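2-oxo-1,2-dihydroquinoline 8-monooxygenase, oxygenase component (Pseudomonas putida, PDB 1Z01) probably hydroxylates 2-oxo-1,2-dihydroquinoline at its 8 position, as the trimeric terminal oxygenase of a Rieske-type system with a [2Fe-2S] cluster and a mononuclear iron. Local coordinates at residues Leu48-Leu53 with Gly146-Phe151; Pro189-Asp194 with Val313-Tyr318; Arg87-Ser92 with Ile103-His108. All coordinates share one frame; numbering follows the deposited sequence.

Interaction 1: residues Leu48-Leu53 with Gly146-Phe151; sequences LFTHEL and GMIFVF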
loop_
_atom_site.group_PDB
_atom_site.type_symbol
_atom_site.label_atom_id
_atom_site.label_comp_id
_atom_site.label_asym_id
_atom_site.label_seq_id
_atom_site.Cartn_x
_atom_site.Cartn_y
_atom_site.Cartn_z
ATOM N N LEU A 48 10.264 -8.997 24.736
ATOM C CA LEU A 48 9.056 -9.763 24.998
ATOM C C LEU A 48 8.867 -9.860 26.500
ATOM O O LEU A 48 9.803 -9.613 27.266
ATOM C CB LEU A 48 9.201 -11.185 24.441
ATOM C CG LEU A 48 9.259 -11.385 22.929
ATOM C CD1 LEU A 48 9.689 -12.800 22.624
ATOM C CD2 LEU A 48 7.895 -11.093 22.321
ATOM N N PHE A 49 7.650 -10.190 26.923
ATOM C CA PHE A 49 7.396 -10.390 28.341
ATOM C C PHE A 49 7.777 -11.850 28.509
ATOM O O PHE A 49 7.656 -12.625 27.566
ATOM C CB PHE A 49 5.913 -10.231 28.680
ATOM C CG PHE A 49 5.454 -8.803 28.813
ATOM C CD1 PHE A 49 4.527 -8.274 27.918
ATOM C CD2 PHE A 49 5.920 -8.002 29.851
ATOM C CE1 PHE A 49 4.068 -6.968 28.057
ATOM C CE2 PHE A 49 5.467 -6.694 30.000
ATOM C CZ PHE A 49 4.538 -6.176 29.101
ATOM N N THR A 50 8.236 -12.226 29.695
ATOM C CA THR A 50 8.614 -13.607 29.956
ATOM C C THR A 50 7.525 -14.592 29.548
ATOM O O THR A 50 7.813 -15.651 28.989
ATOM C CB THR A 50 8.927 -13.803 31.453
ATOM O OG1 THR A 50 10.102 -13.056 31.774
ATOM C CG2 THR A 50 9.143 -15.285 31.796
ATOM N N HIS A 51 6.272 -14.248 29.825
ATOM C CA HIS A 51 5.161 -15.131 29.490
ATOM C C HIS A 51 4.970 -15.334 27.990
ATOM O O HIS A 51 4.244 -16.233 27.577
ATOM C CB HIS A 51 3.856 -14.633 30.135
ATOM C CG HIS A 51 3.350 -13.341 29.577
ATOM N ND1 HIS A 51 2.761 -13.244 28.334
ATOM C CD2 HIS A 51 3.310 -12.097 30.110
ATOM C CE1 HIS A 51 2.376 -11.995 28.129
ATOM N NE2 HIS A 51 2.698 -11.280 29.190
ATOM N N GLU A 52 5.632 -14.518 27.173
ATOM C CA GLU A 52 5.518 -14.652 25.719
ATOM C C GLU A 52 6.541 -15.630 25.149
ATOM O O GLU A 52 6.561 -15.879 23.944
ATOM C CB GLU A 52 5.694 -13.297 25.034
ATOM C CG GLU A 52 4.521 -12.352 25.221
ATOM C CD GLU A 52 4.745 -11.034 24.530
ATOM O OE1 GLU A 52 5.624 -10.267 24.983
ATOM O OE2 GLU A 52 4.043 -10.760 23.531
ATOM N N LEU A 53 7.401 -16.174 26.008
ATOM C CA LEU A 53 8.413 -17.128 25.552
ATOM C C LEU A 53 8.649 -18.214 26.593
ATOM O O LEU A 53 9.439 -18.038 27.523
ATOM C CB LEU A 53 9.736 -16.415 25.252
ATOM C CG LEU A 53 10.726 -17.198 24.391
ATOM C CD1 LEU A 53 10.509 -16.865 22.934
ATOM C CD2 LEU A 53 12.135 -16.850 24.795
ATOM N N GLY A 146 9.954 -10.707 34.852
ATOM C CA GLY A 146 8.920 -10.775 33.833
ATOM C C GLY A 146 9.187 -10.132 32.490
ATOM O O GLY A 146 8.350 -10.215 31.589
ATOM N N MET A 147 10.342 -9.493 32.337
ATOM C CA MET A 147 10.667 -8.851 31.072
ATOM C C MET A 147 11.969 -9.317 30.456
ATOM O O MET A 147 12.990 -9.446 31.140
ATOM C CB MET A 147 10.700 -7.337 31.252
ATOM C CG MET A 147 9.331 -6.756 31.497
ATOM S SD MET A 147 9.359 -4.982 31.595
ATOM C CE MET A 147 9.523 -4.588 29.845
ATOM N N ILE A 148 11.926 -9.570 29.148
ATOM C CA ILE A 148 13.108 -10.010 28.414
ATOM C C ILE A 148 13.682 -8.827 27.643
ATOM O O ILE A 148 13.082 -8.375 26.677
ATOM C CB ILE A 148 12.757 -11.128 27.408
ATOM C CG1 ILE A 148 12.288 -12.372 28.162
ATOM C CG2 ILE A 148 13.970 -11.460 26.542
ATOM C CD1 ILE A 148 11.749 -13.467 27.264
ATOM N N PHE A 149 14.831 -8.319 28.085
ATOM C CA PHE A 149 15.468 -7.204 27.394
ATOM C C PHE A 149 16.538 -7.742 26.457
ATOM O O PHE A 149 17.198 -8.752 26.754
ATOM C CB PHE A 149 16.115 -6.215 28.372
ATOM C CG PHE A 149 15.130 -5.421 29.176
ATOM C CD1 PHE A 149 14.627 -5.916 30.376
ATOM C CD2 PHE A 149 14.694 -4.181 28.733
ATOM C CE1 PHE A 149 13.707 -5.184 31.118
ATOM C CE2 PHE A 149 13.773 -3.444 29.470
ATOM C CZ PHE A 149 13.278 -3.948 30.665
ATOM N N VAL A 150 16.707 -7.057 25.329
ATOM C CA VAL A 150 17.693 -7.450 24.333
ATOM C C VAL A 150 18.552 -6.261 23.929
ATOM O O VAL A 150 18.047 -5.157 23.707
ATOM C CB VAL A 150 17.001 -8.023 23.072
ATOM C CG1 VAL A 150 18.044 -8.424 22.027
ATOM C CG2 VAL A 150 16.160 -9.222 23.454
ATOM N N PHE A 151 19.861 -6.477 23.852
ATOM C CA PHE A 151 20.757 -5.408 23.445
ATOM C C PHE A 151 20.850 -5.493 21.927
ATOM O O PHE A 151 21.581 -6.326 21.395
ATOM C CB PHE A 151 22.152 -5.577 24.060
ATOM C CG PHE A 151 23.060 -4.407 23.810
ATOM C CD1 PHE A 151 22.823 -3.183 24.430
ATOM C CD2 PHE A 151 24.127 -4.510 22.925
ATOM C CE1 PHE A 151 23.636 -2.079 24.175
ATOM C CE2 PHE A 151 24.950 -3.404 22.659
ATOM C CZ PHE A 151 24.703 -2.192 23.284
HETATM O O HOH W 1 11.343 -13.126 34.418
#
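Ile-148 of strand 147-152 packs against Leu-48, Thr-50 and Leu-53 at the end of strand 43-49, and its branch to CD1 can be traced outward atom by atom. Ile-148 CB lies against the carbonyl oxygen of Leu-48, 3.3 Å from that O. CG1 is turned anti to the carbonyl carbon (chi1 -65°) and stays near the same oxygen. The extended second torsion then carries the side chain past the strand end, where Ile-148 CD1 settles 4.1 Å from Leu-53 CB and equally close to Thr-50 CA, with Leu-48 CB a little farther off. One methyl thus touches both the last part of the strand and the chain that turns away from it.

The backbones pair antiparallel. Leu-48 and Ile-148 form a hydrogen-bonded pair in which Ile-148 N gives a bond of 2.8 Å to Leu-48 O, while the return bond from Leu-48 N is weak. Phe-49 and Met-147 are the next, non-hydrogen-bonded pair; their side chains run side by side on the other face of the sheet, with Phe-49 CD2 4.0 Å from Met-147 CG. Just past the ladder, Thr-50 N bonds Gly-146 O at 2.8 Å, nearly straight at N-H (173°) but from above the carbonyl plane. Thr-50 OG1 and Gly-146 N are joined through a water, and that hydroxyl also bonds Glu-143. Beyond this the 3-10 turn folds back, and Glu-52 OE1 takes Phe-49 N at 2.8 Å on its anti lone pair.

In the Rieske domain sheet, strand 43-49 is outermost and strand 147-152 its only neighbour within the chain. Ile-148 also packs on strands 66-73 and 138-144, whereas the Phe-49 ring, on the other face, meets Trp-329 of strand 325-335.

Interaction 2: residues Pro189-Asp194 with Val313-Tyr318; sequences PSVLDD and VQYEWY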
loop_
_atom_site.group_PDB
_atom_site.type_symbol
_atom_site.label_atom_id
_atom_site.label_comp_id
_atom_site.label_asym_id
_atom_site.label_seq_id
_atom_site.Cartn_x
_atom_site.Cartn_y
_atom_site.Cartn_z
ATOM N N PRO A 189 9.827 2.200 42.376
ATOM C CA PRO A 189 10.599 0.973 42.193
ATOM C C PRO A 189 11.081 0.841 40.753
ATOM O O PRO A 189 10.541 1.470 39.839
ATOM C CB PRO A 189 9.602 -0.116 42.560
ATOM C CG PRO A 189 8.312 0.453 42.068
ATOM C CD PRO A 189 8.394 1.896 42.539
ATOM N N SER A 190 12.099 0.012 40.565
ATOM C CA SER A 190 12.669 -0.235 39.253
ATOM C C SER A 190 12.362 -1.668 38.851
ATOM O O SER A 190 12.074 -2.512 39.693
ATOM C CB SER A 190 14.181 -0.025 39.303
ATOM O OG SER A 190 14.794 -0.369 38.073
ATOM N N VAL A 191 12.403 -1.943 37.557
ATOM C CA VAL A 191 12.153 -3.293 37.080
ATOM C C VAL A 191 13.297 -4.165 37.598
ATOM O O VAL A 191 13.177 -5.391 37.682
ATOM C CB VAL A 191 12.123 -3.336 35.534
ATOM C CG1 VAL A 191 11.824 -4.759 35.050
ATOM C CG2 VAL A 191 11.066 -2.342 35.014
ATOM N N LEU A 192 14.401 -3.516 37.965
ATOM C CA LEU A 192 15.578 -4.216 38.465
ATOM C C LEU A 192 15.513 -4.588 39.948
ATOM O O LEU A 192 16.292 -5.416 40.418
ATOM C CB LEU A 192 16.824 -3.370 38.209
ATOM C CG LEU A 192 17.275 -3.232 36.751
ATOM C CD1 LEU A 192 18.451 -2.279 36.661
ATOM C CD2 LEU A 192 17.666 -4.602 36.214
ATOM N N ASP A 193 14.584 -3.980 40.679
ATOM C CA ASP A 193 14.432 -4.240 42.112
ATOM C C ASP A 193 13.928 -5.644 42.435
ATOM O O ASP A 193 13.118 -6.203 41.701
ATOM C CB ASP A 193 13.464 -3.225 42.721
ATOM C CG ASP A 193 14.034 -1.824 42.768
ATOM O OD1 ASP A 193 13.236 -0.874 42.918
ATOM O OD2 ASP A 193 15.270 -1.672 42.670
ATOM N N ASP A 194 14.400 -6.207 43.543
ATOM C CA ASP A 194 13.958 -7.535 43.965
ATOM C C ASP A 194 12.486 -7.450 44.302
ATOM O O ASP A 194 12.036 -6.461 44.881
ATOM C CB ASP A 194 14.707 -8.000 45.218
ATOM C CG ASP A 194 16.158 -8.323 44.950
ATOM O OD1 ASP A 194 16.869 -8.676 45.918
ATOM O OD2 ASP A 194 16.586 -8.229 43.777
ATOM N N VAL A 313 4.715 2.791 39.796
ATOM C CA VAL A 313 5.357 3.624 38.789
ATOM C C VAL A 313 5.027 3.112 37.386
ATOM O O VAL A 313 4.871 1.905 37.177
ATOM C CB VAL A 313 6.901 3.642 38.981
ATOM C CG1 VAL A 313 7.474 2.240 38.827
ATOM C CG2 VAL A 313 7.544 4.579 37.983
ATOM N N GLN A 314 4.911 4.032 36.429
ATOM C CA GLN A 314 4.616 3.659 35.049
ATOM C C GLN A 314 5.817 3.888 34.138
ATOM O O GLN A 314 6.442 4.946 34.174
ATOM C CB GLN A 314 3.421 4.453 34.511
ATOM C CG GLN A 314 2.973 4.031 33.102
ATOM C CD GLN A 314 1.644 4.662 32.698
ATOM O OE1 GLN A 314 0.698 4.696 33.486
ATOM N NE2 GLN A 314 1.563 5.152 31.459
ATOM N N TYR A 315 6.137 2.887 33.326
ATOM C CA TYR A 315 7.256 2.987 32.396
ATOM C C TYR A 315 6.733 2.749 30.990
ATOM O O TYR A 315 5.872 1.900 30.783
ATOM C CB TYR A 315 8.328 1.929 32.699
ATOM C CG TYR A 315 9.076 2.120 33.999
ATOM C CD1 TYR A 315 8.942 1.209 35.048
ATOM C CD2 TYR A 315 9.927 3.207 34.179
ATOM C CE1 TYR A 315 9.635 1.377 36.241
ATOM C CE2 TYR A 315 10.629 3.385 35.372
ATOM C CZ TYR A 315 10.478 2.472 36.395
ATOM O OH TYR A 315 11.157 2.672 37.571
ATOM N N GLU A 316 7.262 3.500 30.030
ATOM C CA GLU A 316 6.864 3.340 28.644
ATOM C C GLU A 316 8.087 3.320 27.744
ATOM O O GLU A 316 9.084 3.996 28.007
ATOM C CB GLU A 316 5.936 4.472 28.199
ATOM C CG GLU A 316 4.725 4.662 29.094
ATOM C CD GLU A 316 3.686 5.581 28.498
ATOM O OE1 GLU A 316 4.031 6.420 27.645
ATOM O OE2 GLU A 316 2.516 5.480 28.902
ATOM N N TRP A 317 7.999 2.516 26.692
ATOM C CA TRP A 317 9.051 2.397 25.697
ATOM C C TRP A 317 8.341 2.635 24.374
ATOM O O TRP A 317 7.131 2.460 24.276
ATOM C CB TRP A 317 9.642 0.987 25.688
ATOM C CG TRP A 317 10.668 0.723 26.753
ATOM C CD1 TRP A 317 12.025 0.837 26.632
ATOM C CD2 TRP A 317 10.421 0.264 28.083
ATOM N NE1 TRP A 317 12.639 0.469 27.803
ATOM C CE2 TRP A 317 11.678 0.112 28.713
ATOM C CE3 TRP A 317 9.260 -0.038 28.807
ATOM C CZ2 TRP A 317 11.806 -0.332 30.035
ATOM C CZ3 TRP A 317 9.388 -0.478 30.122
ATOM C CH2 TRP A 317 10.652 -0.622 30.721
ATOM N N TYR A 318 9.102 3.047 23.372
ATOM C CA TYR A 318 8.582 3.293 22.037
ATOM C C TYR A 318 9.689 2.715 21.178
ATOM O O TYR A 318 10.484 3.436 20.584
ATOM C CB TYR A 318 8.421 4.793 21.802
ATOM C CG TYR A 318 7.793 5.488 22.986
ATOM C CD1 TYR A 318 8.571 5.903 24.067
ATOM C CD2 TYR A 318 6.413 5.659 23.063
ATOM C CE1 TYR A 318 7.992 6.470 25.199
ATOM C CE2 TYR A 318 5.823 6.220 24.190
ATOM C CZ TYR A 318 6.617 6.625 25.249
ATOM O OH TYR A 318 6.029 7.210 26.343
#
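Tyr-315 has CG anti to its own carbonyl carbon (chi1 -68°), which sends the ring out from the strand toward Pro-189, and Val-313 holds CG1 between its backbone N and carbonyl carbon (chi1 62°), directing that methyl at the same proline. The two side chains receive the 189-194 loop together. Tyr-315 OH donates to Pro-189 O at 2.6 Å, with the donor tilted 22° from the carbonyl plane; the oxygen lies at the edge of the phenol ring, near its plane. Val-313 CG1 comes to 3.3 Å from that same Pro-189 O and to 3.8 Å from Pro-189 CG, covering the carbonyl with carbon beside its hydrogen bond. Farther along, Val-191 CG2 approaches Tyr-315 CD1 obliquely at 4.1 Å, the two side chains passing in opposite directions.

The loop has its own internal bracing. Ser-190 to Asp-193 is a type I beta turn, and Asp-193 OD1 receives Ser-190 N at 2.8 Å from above the carboxylate plane. The other carboxylate oxygen, OD2, forms a salt bridge with Arg-172, tying the turn to a second loop.

Strand 313-320 runs between 325-335 and 301-305 in the large antiparallel sheet of the catalytic domain, whose family belongs to the Bet v 1-like clan. Pro-189 rests on Val-335 of the former strand, and Tyr-315 touches Val-333 there and Met-303 of the latter.

Interaction 3: residues Arg87-Ser92 with Ile103-His108; sequences RGVRLS and ISCWYH. With FES (Fe2/s2 (inorganic) cluster), chain H.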
loop_
_atom_site.group_PDB
_atom_site.type_symbol
_atom_site.label_atom_id
_atom_site.label_comp_id
_atom_site.label_asym_id
_atom_site.label_seq_id
_atom_site.Cartn_x
_atom_site.Cartn_y
_atom_site.Cartn_z
ATOM N N ARG A 87 20.040 -18.006 2.319
ATOM C CA ARG A 87 19.182 -17.267 1.407
ATOM C C ARG A 87 18.157 -16.343 2.073
ATOM O O ARG A 87 17.077 -16.087 1.537
ATOM C CB ARG A 87 18.532 -18.242 0.415
ATOM C CG ARG A 87 19.596 -18.913 -0.463
ATOM C CD ARG A 87 19.032 -19.625 -1.673
ATOM N NE ARG A 87 18.483 -18.694 -2.654
ATOM C CZ ARG A 87 18.097 -19.043 -3.879
ATOM N NH1 ARG A 87 17.606 -18.127 -4.698
ATOM N NH2 ARG A 87 18.212 -20.297 -4.293
ATOM N N GLY A 88 18.536 -15.853 3.251
ATOM C CA GLY A 88 17.757 -14.880 4.002
ATOM C C GLY A 88 16.339 -15.064 4.509
ATOM O O GLY A 88 15.635 -14.063 4.685
ATOM N N VAL A 89 15.895 -16.294 4.749
ATOM C CA VAL A 89 14.546 -16.473 5.268
ATOM C C VAL A 89 14.589 -16.243 6.772
ATOM O O VAL A 89 15.658 -16.246 7.374
ATOM C CB VAL A 89 13.998 -17.895 4.989
ATOM C CG1 VAL A 89 14.070 -18.196 3.504
ATOM C CG2 VAL A 89 14.758 -18.927 5.801
ATOM N N ARG A 90 13.432 -16.010 7.380
ATOM C CA ARG A 90 13.399 -15.826 8.816
ATOM C C ARG A 90 13.352 -17.206 9.455
ATOM O O ARG A 90 12.515 -18.044 9.113
ATOM C CB ARG A 90 12.185 -14.999 9.238
ATOM C CG ARG A 90 12.341 -13.526 8.939
ATOM C CD ARG A 90 11.165 -12.717 9.426
ATOM N NE ARG A 90 9.945 -13.071 8.717
ATOM C CZ ARG A 90 8.908 -12.252 8.575
ATOM N NH1 ARG A 90 7.837 -12.662 7.923
ATOM N NH2 ARG A 90 8.944 -11.022 9.076
ATOM N N LEU A 91 14.277 -17.439 10.375
ATOM C CA LEU A 91 14.367 -18.713 11.073
ATOM C C LEU A 91 13.129 -18.948 11.937
ATOM O O LEU A 91 12.740 -20.088 12.179
ATOM C CB LEU A 91 15.628 -18.733 11.957
ATOM C CG LEU A 91 16.972 -18.517 11.246
ATOM C CD1 LEU A 91 18.070 -18.266 12.272
ATOM C CD2 LEU A 91 17.306 -19.734 10.393
ATOM N N SER A 92 12.507 -17.862 12.384
ATOM C CA SER A 92 11.338 -17.943 13.256
ATOM C C SER A 92 10.008 -18.306 12.602
ATOM O O SER A 92 9.049 -18.615 13.300
ATOM C CB SER A 92 11.153 -16.624 13.998
ATOM O OG SER A 92 10.850 -15.576 13.091
ATOM N N ILE A 103 19.766 -23.858 16.596
ATOM C CA ILE A 103 18.524 -23.499 15.920
ATOM C C ILE A 103 18.871 -23.605 14.442
ATOM O O ILE A 103 19.882 -23.069 13.984
ATOM C CB ILE A 103 18.041 -22.052 16.253
ATOM C CG1 ILE A 103 16.729 -21.768 15.513
ATOM C CG2 ILE A 103 19.110 -21.028 15.905
ATOM C CD1 ILE A 103 16.025 -20.479 15.931
ATOM N N SER A 104 18.050 -24.334 13.705
ATOM C CA SER A 104 18.281 -24.554 12.286
ATOM C C SER A 104 17.276 -23.822 11.411
ATOM O O SER A 104 16.187 -23.449 11.852
ATOM C CB SER A 104 18.196 -26.052 11.984
ATOM O OG SER A 104 19.077 -26.799 12.806
ATOM N N CYS A 105 17.667 -23.610 10.162
ATOM C CA CYS A 105 16.800 -22.971 9.190
ATOM C C CYS A 105 15.985 -24.117 8.614
ATOM O O CYS A 105 16.539 -25.105 8.131
ATOM C CB CYS A 105 17.624 -22.302 8.092
ATOM S SG CYS A 105 16.636 -21.548 6.804
ATOM N N TRP A 106 14.668 -23.985 8.686
ATOM C CA TRP A 106 13.724 -24.994 8.203
ATOM C C TRP A 106 13.753 -25.217 6.689
ATOM O O TRP A 106 13.144 -26.159 6.190
ATOM C CB TRP A 106 12.309 -24.568 8.593
ATOM C CG TRP A 106 12.053 -23.115 8.272
ATOM C CD1 TRP A 106 12.301 -22.038 9.078
ATOM C CD2 TRP A 106 11.543 -22.585 7.045
ATOM N NE1 TRP A 106 11.975 -20.872 8.427
ATOM C CE2 TRP A 106 11.507 -21.180 7.177
ATOM C CE3 TRP A 106 11.113 -23.161 5.842
ATOM C CZ2 TRP A 106 11.054 -20.341 6.152
ATOM C CZ3 TRP A 106 10.662 -22.324 4.821
ATOM C CH2 TRP A 106 10.639 -20.930 4.987
ATOM N N TYR A 107 14.461 -24.355 5.967
ATOM C CA TYR A 107 14.511 -24.442 4.506
ATOM C C TYR A 107 15.571 -25.386 3.952
ATOM O O TYR A 107 15.229 -26.395 3.330
ATOM C CB TYR A 107 14.696 -23.035 3.919
ATOM C CG TYR A 107 14.140 -22.836 2.525
ATOM C CD1 TYR A 107 14.004 -21.553 1.992
ATOM C CD2 TYR A 107 13.763 -23.918 1.733
ATOM C CE1 TYR A 107 13.508 -21.350 0.705
ATOM C CE2 TYR A 107 13.268 -23.729 0.443
ATOM C CZ TYR A 107 13.144 -22.443 -0.065
ATOM O OH TYR A 107 12.678 -22.245 -1.350
ATOM N N HIS A 108 16.848 -25.059 4.149
ATOM C CA HIS A 108 17.920 -25.918 3.648
ATOM C C HIS A 108 18.804 -26.476 4.754
ATOM O O HIS A 108 19.856 -27.055 4.484
ATOM C CB HIS A 108 18.790 -25.188 2.622
ATOM C CG HIS A 108 18.014 -24.579 1.496
ATOM N ND1 HIS A 108 17.623 -23.256 1.485
ATOM C CD2 HIS A 108 17.542 -25.117 0.345
ATOM C CE1 HIS A 108 16.948 -23.004 0.377
ATOM N NE2 HIS A 108 16.885 -24.117 -0.332
HETATM FE FE1 FES H . 18.773 -21.963 2.842
HETATM FE FE2 FES H . 18.264 -21.002 5.230
HETATM S S1 FES H . 19.299 -22.878 4.799
HETATM S S2 FES H . 17.690 -20.057 3.350
HETATM O O HOH W 2 14.115 -22.399 13.277
#
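Arg-90 O accepts the indole N-H of Trp-106, NE1 to O 3.0 Å, at an N-H angle of 165°. The oxygen lies 8° out of the indole plane, so the bond leaves the ring edge almost in plane, which should limit rotation of the indole. Val-89 packs between the two loops: CG2 stands 3.4 Å from Cys-105 SG and also packs on Trp-106, while CG1 meets the edge of the Tyr-107 ring at CD1, 3.7 Å away, the side chains crossing at about a right angle. Packing is tight at Leu-91, whose CD2 is 3.5 Å from Cys-105 CB.

The Val-89, Cys-105 and His-108 end of the contact borders the [2Fe-2S] cluster. Cys-105 SG, anti to its backbone N (chi1 177°), binds FE2 at 2.3 Å, and His-108 ND1 binds FE1 at 2.2 Å; Cys-84 and His-86 complete the two-cysteine, two-histidine ligation that defines a Rieske centre. Beside the metal, His-108 CE1 sits over the centre of the Tyr-107 ring, 3.4 Å above its plane.

Outward, three residues of the second subunit take part: Arg-87 NE bonds the Tyr-376 hydroxyl, Arg-87 NH1 makes a salt bridge to Glu-214, and Tyr-107 OH bonds Asn-215, placing the cluster loops at a subunit interface. Inward, Ile-103 and Ser-92 touch Val-69 of strand 66-73, and strand 102-104 pairs with 110-113 at the edge of the small three-stranded sheet beside the cluster loops.

All three contacts are largely buried, but what buries them differs. Interactions 1 and 2 lie within one chain, about 13 Å apart between centres, with the 50/146 end of interaction 1 partly open to solvent, and they touch: Trp-317 CZ2 of interaction 2 packs on Phe-149 CE2 of interaction 1 at 3.7 Å, so apolar side chains join the Rieske sheet to the catalytic sheet. Interaction 3 is nested in the chain loop that interaction 1 closes, yet its centre is about 22 Å away, and a second subunit covers part of it. Chemistry follows place: backbone strand pairing in interaction 1, a phenol holding a loop in interaction 2, metal ligation with an indole bond in interaction 3.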